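PDB 5EJJ: Ufm1-specific protease from Caenorhabditis elegans, which hydrolyses the peptide bond at the C-terminal glycine of the ubiquitin-like modifier ufm-1, acting as a thiol protease that removes it from target proteins. Local coordinates for residues F516-P521 / S544-D549; E475-L480 / G512-L517; T163-N166 / L171-R174; A127-R132 / K184-F189. All blocks are in the same frame, centred on the assembly; numbering follows the deposited sequence.

Contact 1: residues F516-P521 / S544-D549; sequences FLVLDP and SFWSKD
F516 opens the strand half of this contact by offering a ring face to the indole of W546. The pair is edge-to-face (T-shaped), with centroids 4.8 Å apart and planes at 74°. The indole edge comes in nitrogen first. W546 NE1 lies over the centre of the F516 ring and is 3.6 Å from F516 CD2. The torsion of F516 allows this: CG stands beside the backbone N, anti to the carbonyl carbon (chi1 -68°), and this swings the ring toward 544-549. With an alanine here, the indole N-H edge is likely to lose its aromatic face, and a gap would probably open beside V473, V477 and L480, which also touch the ring.

V518 is next on the same side of the strand. Its CG2 branch meets both aromatic residues, lying 4.1 Å from F545 CE2 and 4.2 Å from W546 CH2. It comes to each ring at a slant. F545 CD2 lies over one face of the W546 indole, offset toward its rim.

D520 follows where the strand has ended. It is an active-site residue by similarity. Its OD1 is hydrogen-bonded to ND1 of H522, and its backbone O to OH of Y381.

No hydrogen bond joins the two segments. The chemistry therefore implies a fit of apolar and aromatic surfaces within this peptidase C78 domain. The indole nitrogen of the buried W546 faces a ring, which is consistent with its N-H being turned toward the pi electrons of F516.

Contact 2: residues E475-L480 / G512-L517; sequences ERVREL and GETKFL
V477 and L480 press one side of helix 477-484 onto T514 and F516 of strand 514-519. This is helix-on-sheet packing inside the peptidase C78 domain, which belongs to the papain-like clan CA. The strand is part of an antiparallel sheet, and its neighbour 499-507 also touches the helix through V505.

Hydrogen bonds serve the helix itself. L480 N bonds to R476 O at 3.2 Å, and R476 is the N-cap residue. The ion pair is also local. R476 NE lies 3.4 Å from E479 OE2, but the oxygen is well off the guanidinium plane, so only the charges attract.

The contact between the segments is wholly apolar. All four touching residues are buried. The two methyls of V477 divide the work. CG1 meets T514 CG2 at 4.1 Å, and CG2 comes at a slant to F516 CZ at 4.0 Å. T514 turns its methyl to this side, anti to its own carbonyl carbon. L480 approaches F516 differently from V477. With CG anti to the backbone N (chi1 -165°), its CD2 methyl lies in the plane of the F516 ring, at the edge, 3.8 Å from CE1.

Contact 3: residues T163-N166 / L171-R174; sequences TYLN and LVIR
T163-N166 and L171-R174 run antiparallel, with strand axes 4.7 Å apart and at 168°. Y164 and I173 form one hydrogen-bonded pair: Y164 N to I173 O and I173 N to Y164 O, both 2.7 Å. N166 and L171 form the next: N166 N to L171 O at 2.8 Å and L171 N to N166 O at 2.9 Å. L165 and V172 between them are a non-hydrogen-bonded pair. V172 CA also makes a C-H...O contact with Y164 O.

The two strands are a beta hairpin at the margin of a mixed five-stranded sheet. Strand 171-173 is an edge strand of this sheet within the chain, and 163-166 pairs on its other side with 199-205.

Y164, N166, L171 and I173 share one face of the sheet. There Y164 and I173 also touch helix 253-280. The Y164 ring keeps its edge toward I173 O. N166 CB lies 3.8 Å from L171 CB. N166 ND2 is hydrogen-bonded to the backbone O of E201.

L165 and V172 lie on the other face. L165 CD1 meets V172 CB at 3.6 Å, the two side chains crossing at a slant. T163 CG2 stands anti to its backbone N, with OG1 beside that N (chi1 -68°), which sets the methyl 4.0 Å from V172 CG2. The T163 and R174 side chains lie alongside each other, pointing the same way, and T163 CG2 is 3.9 Å from R174 CG. A glycine here would probably leave the V172 methyl and the stem of R174 without this neighbour.

Contact 4: residues A127-R132 / K184-F189; sequences ASCVSR and KYLDKF
L186 O is gripped twice. It accepts F189 N at 2.6 Å, and OG of S190 adds a weak hydrogen bond. L186 and F189 are also the residues of this segment that meet strand 127-139. Just before this, K184 to D187 make a type I beta turn, closed by D187 N to K184 O at 3.1 Å. The turn leads into a short, weakly bonded helix. This folding of the backbone sets L186 and F189 against A127 and C129.

L186 does the touching with one methyl. Its CD2 lies 4.3 Å from C129 SG, a loose apolar contact. The thiol stands beside the backbone N of C129 (chi1 -55°), and this carries the sulfur toward the turn.

The strand belongs to a mixed five-stranded sheet, where it runs between 199-205 and 235-247. C129 touches F202 on the first neighbour and F245 and A247 on the second, while L256 of helix 253-280 touches L186. L186 thus lies between C129 of the sheet and L256 of that helix.

A127 meets the backbone of F189 and not its ring. A127 CB is 4.2 Å from F189 O. The F189 side chain leads away from the strand. K188 CG sits over the centre of one face of the F189 ring, 4.1 Å above its plane. No hydrogen bond crosses between the segments. D187 OD1 accepts the backbone N-H of G250.

Overall arrangement
Contacts 1 and 2 share strand 514-519 and the residues F516 and L517, and their centres are about 12 Å apart. Both lie in the peptidase C78 domain. In contact 1 the V518 side chain is about 11 Å from that of C396, and the F545 side chain about 8 Å from that of H522, both inferred active-site residues. Contacts 3 and 4 reach another sheet, away from these sites. Their centres are about 10 Å apart, and contact 3 is nested in the chain loop closed by contact 4. Y185 OH and V172 N, 2.8 Å apart, probably join them by a hydrogen bond. Contacts 2 and 3 lie about 51 Å apart, centre to centre.

Contact 1: residues F516-P521 / S544-D549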
loop_
_atom_site.group_PDB
_atom_site.type_symbol
_atom_site.label_atom_id
_atom_site.label_comp_id
_atom_site.label_asym_id
_atom_site.label_seq_id
_atom_site.Cartn_x
_atom_site.Cartn_y
_atom_site.Cartn_z
ATOM N N PHE A 516 -18.940 13.061 -12.727
ATOM C CA PHE A 516 -18.738 11.630 -12.503
ATOM C C PHE A 516 -17.383 11.157 -13.021
ATOM O O PHE A 516 -17.019 11.440 -14.169
ATOM C CB PHE A 516 -19.839 10.829 -13.195
ATOM C CG PHE A 516 -21.198 11.001 -12.584
ATOM C CD1 PHE A 516 -21.641 10.145 -11.590
ATOM C CD2 PHE A 516 -22.039 12.006 -13.012
ATOM C CE1 PHE A 516 -22.895 10.294 -11.026
ATOM C CE2 PHE A 516 -23.292 12.159 -12.455
ATOM C CZ PHE A 516 -23.719 11.305 -11.457
ATOM N N LEU A 517 -16.645 10.429 -12.181
ATOM C CA LEU A 517 -15.346 9.881 -12.583
ATOM C C LEU A 517 -15.513 8.532 -13.281
ATOM O O LEU A 517 -15.856 7.527 -12.658
ATOM C CB LEU A 517 -14.383 9.779 -11.395
ATOM C CG LEU A 517 -12.977 9.247 -11.715
ATOM C CD1 LEU A 517 -12.373 9.890 -12.954
ATOM C CD2 LEU A 517 -12.058 9.449 -10.530
ATOM N N VAL A 518 -15.263 8.521 -14.587
ATOM C CA VAL A 518 -15.584 7.361 -15.405
ATOM C C VAL A 518 -14.372 6.692 -16.027
ATOM O O VAL A 518 -13.570 7.325 -16.720
ATOM C CB VAL A 518 -16.569 7.719 -16.530
ATOM C CG1 VAL A 518 -16.955 6.461 -17.295
ATOM C CG2 VAL A 518 -17.795 8.418 -15.959
ATOM N N LEU A 519 -14.265 5.397 -15.762
ATOM C CA LEU A 519 -13.280 4.549 -16.398
ATOM C C LEU A 519 -14.008 3.743 -17.482
ATOM O O LEU A 519 -14.879 2.911 -17.185
ATOM C CB LEU A 519 -12.610 3.649 -15.356
ATOM C CG LEU A 519 -11.414 2.803 -15.794
ATOM C CD1 LEU A 519 -10.234 3.664 -16.196
ATOM C CD2 LEU A 519 -11.025 1.834 -14.696
ATOM N N ASP A 520 -13.641 4.020 -18.735
ATOM C CA ASP A 520 -14.327 3.518 -19.932
ATOM C C ASP A 520 -13.717 2.219 -20.444
ATOM O O ASP A 520 -12.599 2.213 -20.946
ATOM C CB ASP A 520 -14.267 4.583 -21.036
ATOM C CG ASP A 520 -15.132 4.244 -22.240
ATOM O OD1 ASP A 520 -14.944 3.158 -22.830
ATOM O OD2 ASP A 520 -15.999 5.076 -22.599
ATOM N N PRO A 521 -14.476 1.120 -20.351
ATOM C CA PRO A 521 -13.997 -0.238 -20.643
ATOM C C PRO A 521 -13.659 -0.475 -22.100
ATOM O O PRO A 521 -13.096 -1.524 -22.413
ATOM C CB PRO A 521 -15.182 -1.125 -20.243
ATOM C CG PRO A 521 -16.002 -0.276 -19.315
ATOM C CD PRO A 521 -15.854 1.119 -19.836
ATOM N N SER A 544 -24.480 15.439 -17.987
ATOM C CA SER A 544 -24.913 15.323 -19.381
ATOM C C SER A 544 -24.121 14.255 -20.154
ATOM O O SER A 544 -23.898 14.384 -21.361
ATOM C CB SER A 544 -24.740 16.675 -20.084
ATOM O OG SER A 544 -23.363 16.976 -20.285
ATOM N N PHE A 545 -23.692 13.211 -19.448
ATOM C CA PHE A 545 -22.945 12.103 -20.038
ATOM C C PHE A 545 -23.877 10.901 -20.142
ATOM O O PHE A 545 -23.736 10.064 -21.031
ATOM C CB PHE A 545 -21.729 11.787 -19.162
ATOM C CG PHE A 545 -20.878 10.637 -19.644
ATOM C CD1 PHE A 545 -19.996 10.796 -20.708
ATOM C CD2 PHE A 545 -20.905 9.412 -18.983
ATOM C CE1 PHE A 545 -19.173 9.739 -21.130
ATOM C CE2 PHE A 545 -20.089 8.353 -19.399
ATOM C CZ PHE A 545 -19.221 8.520 -20.477
ATOM N N TRP A 546 -24.850 10.836 -19.239
ATOM C CA TRP A 546 -25.833 9.761 -19.261
ATOM C C TRP A 546 -27.045 10.093 -20.153
ATOM O O TRP A 546 -27.655 11.160 -20.009
ATOM C CB TRP A 546 -26.298 9.451 -17.836
ATOM C CG TRP A 546 -25.185 9.330 -16.825
ATOM C CD1 TRP A 546 -25.032 10.064 -15.684
ATOM C CD2 TRP A 546 -24.076 8.420 -16.865
ATOM N NE1 TRP A 546 -23.905 9.665 -15.011
ATOM C CE2 TRP A 546 -23.298 8.661 -15.719
ATOM C CE3 TRP A 546 -23.669 7.423 -17.756
ATOM C CZ2 TRP A 546 -22.141 7.944 -15.444
ATOM C CZ3 TRP A 546 -22.524 6.715 -17.480
ATOM C CH2 TRP A 546 -21.773 6.976 -16.338
ATOM N N SER A 547 -27.393 9.177 -21.065
ATOM C CA SER A 547 -28.530 9.367 -21.978
ATOM C C SER A 547 -29.859 9.506 -21.218
ATOM O O SER A 547 -30.257 8.614 -20.465
ATOM C CB SER A 547 -28.605 8.218 -22.999
ATOM O OG SER A 547 -29.560 8.467 -24.025
ATOM N N LYS A 548 -30.541 10.630 -21.438
ATOM C CA LYS A 548 -31.735 10.981 -20.678
ATOM C C LYS A 548 -32.955 10.188 -21.134
ATOM O O LYS A 548 -33.950 10.084 -20.409
ATOM C CB LYS A 548 -32.024 12.481 -20.816
ATOM C CG LYS A 548 -30.781 13.343 -21.003
ATOM C CD LYS A 548 -30.853 14.147 -22.298
ATOM C CE LYS A 548 -31.065 13.251 -23.523
ATOM N NZ LYS A 548 -29.936 12.298 -23.760
ATOM N N ASP A 549 -32.875 9.634 -22.340
ATOM C CA ASP A 549 -34.001 8.926 -22.938
ATOM C C ASP A 549 -34.139 7.525 -22.340
ATOM O O ASP A 549 -35.225 6.945 -22.322
ATOM C CB ASP A 549 -33.821 8.844 -24.461
ATOM C CG ASP A 549 -33.143 10.089 -25.049
ATOM O OD1 ASP A 549 -33.406 11.212 -24.558
ATOM O OD2 ASP A 549 -32.342 9.946 -26.005
#

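Contact 2: residues E475-L480 / G512-L517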
loop_
_atom_site.group_PDB
_atom_site.type_symbol
_atom_site.label_atom_id
_atom_site.label_comp_id
_atom_site.label_asym_id
_atom_site.label_seq_id
_atom_site.Cartn_x
_atom_site.Cartn_y
_atom_site.Cartn_z
ATOM N N GLU A 475 -30.094 12.647 -9.231
ATOM C CA GLU A 475 -30.909 12.660 -8.012
ATOM C C GLU A 475 -30.603 11.476 -7.093
ATOM O O GLU A 475 -31.279 11.259 -6.076
ATOM C CB GLU A 475 -32.396 12.622 -8.352
ATOM C CG GLU A 475 -32.848 13.582 -9.416
ATOM C CD GLU A 475 -34.351 13.520 -9.615
ATOM O OE1 GLU A 475 -34.798 13.529 -10.787
ATOM O OE2 GLU A 475 -35.081 13.451 -8.595
ATOM N N ARG A 476 -29.601 10.695 -7.470
ATOM C CA ARG A 476 -29.241 9.513 -6.723
ATOM C C ARG A 476 -27.764 9.592 -6.326
ATOM O O ARG A 476 -27.223 8.677 -5.697
ATOM C CB ARG A 476 -29.549 8.271 -7.562
ATOM C CG ARG A 476 -30.402 7.242 -6.842
ATOM C CD ARG A 476 -31.844 7.160 -7.330
ATOM N NE ARG A 476 -32.626 6.388 -6.365
ATOM C CZ ARG A 476 -32.592 5.060 -6.252
ATOM N NH1 ARG A 476 -31.831 4.339 -7.064
ATOM N NH2 ARG A 476 -33.325 4.445 -5.327
ATOM N N VAL A 477 -27.129 10.711 -6.680
ATOM C CA VAL A 477 -25.704 10.934 -6.418
ATOM C C VAL A 477 -25.389 10.961 -4.924
ATOM O O VAL A 477 -24.263 10.710 -4.521
ATOM C CB VAL A 477 -25.204 12.250 -7.069
ATOM C CG1 VAL A 477 -25.351 13.415 -6.108
ATOM C CG2 VAL A 477 -23.768 12.118 -7.521
ATOM N N ARG A 478 -26.400 11.261 -4.115
ATOM C CA ARG A 478 -26.278 11.259 -2.663
ATOM C C ARG A 478 -25.896 9.865 -2.142
ATOM O O ARG A 478 -24.885 9.712 -1.460
ATOM C CB ARG A 478 -27.602 11.732 -2.037
ATOM C CG ARG A 478 -27.469 12.839 -0.976
ATOM C CD ARG A 478 -28.747 13.689 -0.835
ATOM N NE ARG A 478 -28.985 14.537 -2.007
ATOM C CZ ARG A 478 -28.388 15.708 -2.221
ATOM N NH1 ARG A 478 -27.515 16.176 -1.338
ATOM N NH2 ARG A 478 -28.661 16.410 -3.317
ATOM N N GLU A 479 -26.701 8.857 -2.477
ATOM C CA GLU A 479 -26.458 7.469 -2.061
ATOM C C GLU A 479 -25.304 6.792 -2.823
ATOM O O GLU A 479 -24.782 5.754 -2.391
ATOM C CB GLU A 479 -27.742 6.649 -2.205
ATOM C CG GLU A 479 -28.492 6.913 -3.509
ATOM C CD GLU A 479 -29.982 6.584 -3.428
ATOM O OE1 GLU A 479 -30.326 5.435 -3.049
ATOM O OE2 GLU A 479 -30.807 7.481 -3.743
ATOM N N LEU A 480 -24.920 7.387 -3.954
ATOM C CA LEU A 480 -23.746 6.963 -4.720
ATOM C C LEU A 480 -22.439 7.481 -4.092
ATOM O O LEU A 480 -21.413 6.787 -4.104
ATOM C CB LEU A 480 -23.857 7.419 -6.180
ATOM C CG LEU A 480 -22.898 6.755 -7.176
ATOM C CD1 LEU A 480 -23.204 5.268 -7.317
ATOM C CD2 LEU A 480 -22.915 7.435 -8.539
ATOM N N GLY A 512 -25.605 22.299 -6.794
ATOM C CA GLY A 512 -26.173 21.024 -7.193
ATOM C C GLY A 512 -25.459 20.404 -8.380
ATOM O O GLY A 512 -25.731 19.249 -8.724
ATOM N N GLU A 513 -24.561 21.165 -9.010
ATOM C CA GLU A 513 -23.801 20.673 -10.162
ATOM C C GLU A 513 -23.089 19.375 -9.787
ATOM O O GLU A 513 -22.555 19.252 -8.684
ATOM C CB GLU A 513 -22.791 21.715 -10.655
ATOM C CG GLU A 513 -22.089 21.315 -11.957
ATOM C CD GLU A 513 -20.903 22.214 -12.312
ATOM O OE1 GLU A 513 -20.187 21.917 -13.301
ATOM O OE2 GLU A 513 -20.684 23.218 -11.601
ATOM N N THR A 514 -23.100 18.402 -10.695
ATOM C CA THR A 514 -22.576 17.069 -10.398
ATOM C C THR A 514 -21.723 16.510 -11.536
ATOM O O THR A 514 -22.128 16.543 -12.696
ATOM C CB THR A 514 -23.720 16.073 -10.113
ATOM O OG1 THR A 514 -24.705 16.173 -11.150
ATOM C CG2 THR A 514 -24.376 16.366 -8.761
ATOM N N LYS A 515 -20.542 15.999 -11.199
ATOM C CA LYS A 515 -19.698 15.323 -12.183
ATOM C C LYS A 515 -19.395 13.871 -11.771
ATOM O O LYS A 515 -19.579 13.493 -10.612
ATOM C CB LYS A 515 -18.407 16.107 -12.451
ATOM C CG LYS A 515 -18.634 17.549 -12.891
ATOM C CD LYS A 515 -17.408 18.132 -13.595
ATOM C CE LYS A 515 -17.082 17.362 -14.880
ATOM N NZ LYS A 515 -16.025 18.018 -15.722
ATOM N N PHE A 516 -18.940 13.061 -12.727
ATOM C CA PHE A 516 -18.738 11.630 -12.503
ATOM C C PHE A 516 -17.383 11.157 -13.021
ATOM O O PHE A 516 -17.019 11.440 -14.169
ATOM C CB PHE A 516 -19.839 10.829 -13.195
ATOM C CG PHE A 516 -21.198 11.001 -12.584
ATOM C CD1 PHE A 516 -21.641 10.145 -11.590
ATOM C CD2 PHE A 516 -22.039 12.006 -13.012
ATOM C CE1 PHE A 516 -22.895 10.294 -11.026
ATOM C CE2 PHE A 516 -23.292 12.159 -12.455
ATOM C CZ PHE A 516 -23.719 11.305 -11.457
ATOM N N LEU A 517 -16.645 10.429 -12.181
ATOM C CA LEU A 517 -15.346 9.881 -12.583
ATOM C C LEU A 517 -15.513 8.532 -13.281
ATOM O O LEU A 517 -15.856 7.527 -12.658
ATOM C CB LEU A 517 -14.383 9.779 -11.395
ATOM C CG LEU A 517 -12.977 9.247 -11.715
ATOM C CD1 LEU A 517 -12.373 9.890 -12.954
ATOM C CD2 LEU A 517 -12.058 9.449 -10.530
#

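Contact 3: residues T163-N166 / L171-R174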
loop_
_atom_site.group_PDB
_atom_site.type_symbol
_atom_site.label_atom_id
_atom_site.label_comp_id
_atom_site.label_asym_id
_atom_site.label_seq_id
_atom_site.Cartn_x
_atom_site.Cartn_y
_atom_site.Cartn_z
ATOM N N THR A 163 27.339 -5.342 -3.877
ATOM C CA THR A 163 27.343 -4.392 -4.973
ATOM C C THR A 163 26.018 -4.523 -5.702
ATOM O O THR A 163 25.510 -5.633 -5.898
ATOM C CB THR A 163 28.480 -4.719 -5.940
ATOM O OG1 THR A 163 29.726 -4.458 -5.289
ATOM C CG2 THR A 163 28.392 -3.895 -7.232
ATOM N N TYR A 164 25.427 -3.399 -6.075
ATOM C CA TYR A 164 24.143 -3.455 -6.754
ATOM C C TYR A 164 24.310 -2.832 -8.124
ATOM O O TYR A 164 24.913 -1.765 -8.273
ATOM C CB TYR A 164 23.039 -2.746 -5.950
ATOM C CG TYR A 164 22.910 -3.217 -4.511
ATOM C CD1 TYR A 164 23.705 -2.661 -3.508
ATOM C CD2 TYR A 164 21.994 -4.219 -4.157
ATOM C CE1 TYR A 164 23.602 -3.083 -2.211
ATOM C CE2 TYR A 164 21.885 -4.653 -2.854
ATOM C CZ TYR A 164 22.693 -4.076 -1.890
ATOM O OH TYR A 164 22.584 -4.484 -0.591
ATOM N N LEU A 165 23.752 -3.496 -9.123
ATOM C CA LEU A 165 24.050 -3.144 -10.484
ATOM C C LEU A 165 22.796 -3.131 -11.345
ATOM O O LEU A 165 22.019 -4.084 -11.322
ATOM C CB LEU A 165 25.033 -4.168 -11.023
ATOM C CG LEU A 165 25.714 -3.748 -12.312
ATOM C CD1 LEU A 165 26.901 -2.809 -11.973
ATOM C CD2 LEU A 165 26.100 -5.000 -13.119
ATOM N N ASN A 166 22.588 -2.042 -12.086
ATOM C CA ASN A 166 21.534 -1.989 -13.100
ATOM C C ASN A 166 22.217 -1.842 -14.441
ATOM O O ASN A 166 22.934 -0.864 -14.670
ATOM C CB ASN A 166 20.579 -0.810 -12.878
ATOM C CG ASN A 166 19.510 -0.695 -13.985
ATOM O OD1 ASN A 166 19.807 -0.297 -15.106
ATOM N ND2 ASN A 166 18.272 -1.041 -13.664
ATOM N N LEU A 171 24.196 1.646 -13.969
ATOM C CA LEU A 171 24.151 2.145 -12.612
ATOM C C LEU A 171 24.832 1.148 -11.694
ATOM O O LEU A 171 24.584 -0.067 -11.774
ATOM C CB LEU A 171 22.694 2.320 -12.202
ATOM C CG LEU A 171 21.990 3.391 -13.020
ATOM C CD1 LEU A 171 20.562 3.570 -12.561
ATOM C CD2 LEU A 171 22.793 4.662 -12.860
ATOM N N VAL A 172 25.688 1.657 -10.821
ATOM C CA VAL A 172 26.319 0.793 -9.851
ATOM C C VAL A 172 26.312 1.436 -8.458
ATOM O O VAL A 172 26.784 2.562 -8.270
ATOM C CB VAL A 172 27.744 0.324 -10.324
ATOM C CG1 VAL A 172 28.611 1.496 -10.701
ATOM C CG2 VAL A 172 28.447 -0.487 -9.264
ATOM N N ILE A 173 25.731 0.730 -7.492
ATOM C CA ILE A 173 25.889 1.108 -6.089
ATOM C C ILE A 173 26.824 0.125 -5.389
ATOM O O ILE A 173 26.660 -1.096 -5.484
ATOM C CB ILE A 173 24.539 1.204 -5.351
ATOM C CG1 ILE A 173 23.598 2.136 -6.103
ATOM C CG2 ILE A 173 24.735 1.726 -3.918
ATOM C CD1 ILE A 173 22.165 1.842 -5.818
ATOM N N ARG A 174 27.800 0.675 -4.681
ATOM C CA ARG A 174 28.918 -0.100 -4.181
ATOM C C ARG A 174 29.576 0.804 -3.180
ATOM O O ARG A 174 29.402 2.006 -3.259
ATOM C CB ARG A 174 29.884 -0.368 -5.322
ATOM C CG ARG A 174 30.776 -1.615 -5.193
ATOM C CD ARG A 174 31.934 -1.577 -6.210
ATOM N NE ARG A 174 32.536 -0.237 -6.177
ATOM C CZ ARG A 174 32.328 0.725 -7.081
ATOM N NH1 ARG A 174 31.545 0.511 -8.143
ATOM N NH2 ARG A 174 32.918 1.905 -6.917
#

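Contact 4: residues A127-R132 / K184-F189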
loop_
_atom_site.group_PDB
_atom_site.type_symbol
_atom_site.label_atom_id
_atom_site.label_comp_id
_atom_site.label_asym_id
_atom_site.label_seq_id
_atom_site.Cartn_x
_atom_site.Cartn_y
_atom_site.Cartn_z
ATOM N N ALA A 127 11.975 7.624 -5.165
ATOM C CA ALA A 127 11.772 6.362 -5.865
ATOM C C ALA A 127 12.127 5.201 -4.927
ATOM O O ALA A 127 12.751 5.410 -3.888
ATOM C CB ALA A 127 12.620 6.323 -7.123
ATOM N N SER A 128 11.710 3.989 -5.282
ATOM C CA SER A 128 12.118 2.791 -4.557
ATOM C C SER A 128 13.152 2.004 -5.344
ATOM O O SER A 128 12.831 1.512 -6.417
ATOM C CB SER A 128 10.920 1.876 -4.324
ATOM O OG SER A 128 10.088 2.390 -3.309
ATOM N N CYS A 129 14.374 1.869 -4.820
ATOM C CA CYS A 129 15.345 0.903 -5.361
ATOM C C CYS A 129 15.079 -0.478 -4.797
ATOM O O CYS A 129 14.797 -0.600 -3.618
ATOM C CB CYS A 129 16.754 1.286 -4.965
ATOM S SG CYS A 129 17.183 2.934 -5.438
ATOM N N VAL A 130 15.199 -1.521 -5.609
ATOM C CA VAL A 130 14.909 -2.862 -5.117
ATOM C C VAL A 130 15.850 -3.933 -5.703
ATOM O O VAL A 130 16.335 -3.797 -6.811
ATOM C CB VAL A 130 13.443 -3.207 -5.411
ATOM C CG1 VAL A 130 13.196 -3.132 -6.876
ATOM C CG2 VAL A 130 13.082 -4.574 -4.904
ATOM N N SER A 131 16.128 -4.987 -4.946
ATOM C CA SER A 131 16.896 -6.119 -5.457
ATOM C C SER A 131 16.501 -7.393 -4.723
ATOM O O SER A 131 16.002 -7.319 -3.607
ATOM C CB SER A 131 18.399 -5.861 -5.338
ATOM O OG SER A 131 18.791 -5.728 -3.985
ATOM N N ARG A 132 16.665 -8.552 -5.370
ATOM C CA ARG A 132 16.512 -9.839 -4.692
ATOM C C ARG A 132 17.827 -10.171 -4.047
ATOM O O ARG A 132 18.905 -9.975 -4.629
ATOM C CB ARG A 132 16.208 -10.952 -5.659
ATOM C CG ARG A 132 14.784 -11.193 -5.877
ATOM C CD ARG A 132 14.542 -12.639 -6.277
ATOM N NE ARG A 132 13.452 -13.167 -5.464
ATOM C CZ ARG A 132 13.074 -14.434 -5.455
ATOM N NH1 ARG A 132 13.714 -15.301 -6.245
ATOM N NH2 ARG A 132 12.069 -14.822 -4.655
ATOM N N LYS A 184 24.087 13.676 -7.083
ATOM C CA LYS A 184 22.864 13.617 -7.898
ATOM C C LYS A 184 22.703 12.307 -8.688
ATOM O O LYS A 184 22.086 12.287 -9.765
ATOM C CB LYS A 184 22.811 14.812 -8.854
ATOM C CG LYS A 184 23.333 16.097 -8.228
ATOM C CD LYS A 184 22.254 17.143 -8.048
ATOM C CE LYS A 184 22.665 18.162 -6.978
ATOM N NZ LYS A 184 21.740 18.158 -5.785
ATOM N N TYR A 185 23.231 11.222 -8.120
ATOM C CA TYR A 185 23.489 10.008 -8.872
ATOM C C TYR A 185 22.274 9.405 -9.577
ATOM O O TYR A 185 22.428 8.833 -10.646
ATOM C CB TYR A 185 24.254 8.978 -8.028
ATOM C CG TYR A 185 24.726 7.768 -8.820
ATOM C CD1 TYR A 185 24.081 6.545 -8.704
ATOM C CD2 TYR A 185 25.802 7.848 -9.688
ATOM C CE1 TYR A 185 24.491 5.436 -9.426
ATOM C CE2 TYR A 185 26.222 6.738 -10.417
ATOM C CZ TYR A 185 25.559 5.530 -10.283
ATOM O OH TYR A 185 25.954 4.411 -11.006
ATOM N N LEU A 186 21.073 9.535 -9.025
ATOM C CA LEU A 186 19.899 9.013 -9.756
ATOM C C LEU A 186 18.793 10.038 -10.026
ATOM O O LEU A 186 17.649 9.640 -10.340
ATOM C CB LEU A 186 19.257 7.791 -9.075
ATOM C CG LEU A 186 19.965 6.478 -8.785
ATOM C CD1 LEU A 186 20.823 6.673 -7.569
ATOM C CD2 LEU A 186 18.936 5.415 -8.506
ATOM N N ASP A 187 19.134 11.326 -9.924
ATOM C CA ASP A 187 18.152 12.395 -10.055
ATOM C C ASP A 187 17.244 12.245 -11.261
ATOM O O ASP A 187 16.038 12.479 -11.170
ATOM C CB ASP A 187 18.831 13.740 -10.074
ATOM C CG ASP A 187 19.282 14.166 -8.710
ATOM O OD1 ASP A 187 19.302 13.299 -7.813
ATOM O OD2 ASP A 187 19.624 15.359 -8.526
ATOM N N LYS A 188 17.825 11.839 -12.382
ATOM C CA LYS A 188 17.051 11.516 -13.570
ATOM C C LYS A 188 15.842 10.618 -13.250
ATOM O O LYS A 188 14.774 10.780 -13.837
ATOM C CB LYS A 188 17.967 10.880 -14.632
ATOM C CG LYS A 188 17.227 10.041 -15.676
ATOM C CD LYS A 188 18.109 9.676 -16.875
ATOM C CE LYS A 188 19.287 8.762 -16.505
ATOM N NZ LYS A 188 19.647 7.795 -17.612
ATOM N N PHE A 189 15.997 9.696 -12.296
ATOM C CA PHE A 189 14.952 8.703 -12.015
ATOM C C PHE A 189 14.097 9.029 -10.811
ATOM O O PHE A 189 12.986 8.523 -10.688
ATOM C CB PHE A 189 15.554 7.333 -11.718
ATOM C CG PHE A 189 16.470 6.823 -12.772
ATOM C CD1 PHE A 189 17.826 7.096 -12.708
ATOM C CD2 PHE A 189 15.980 6.037 -13.811
ATOM C CE1 PHE A 189 18.673 6.618 -13.678
ATOM C CE2 PHE A 189 16.823 5.557 -14.779
ATOM C CZ PHE A 189 18.176 5.844 -14.715
#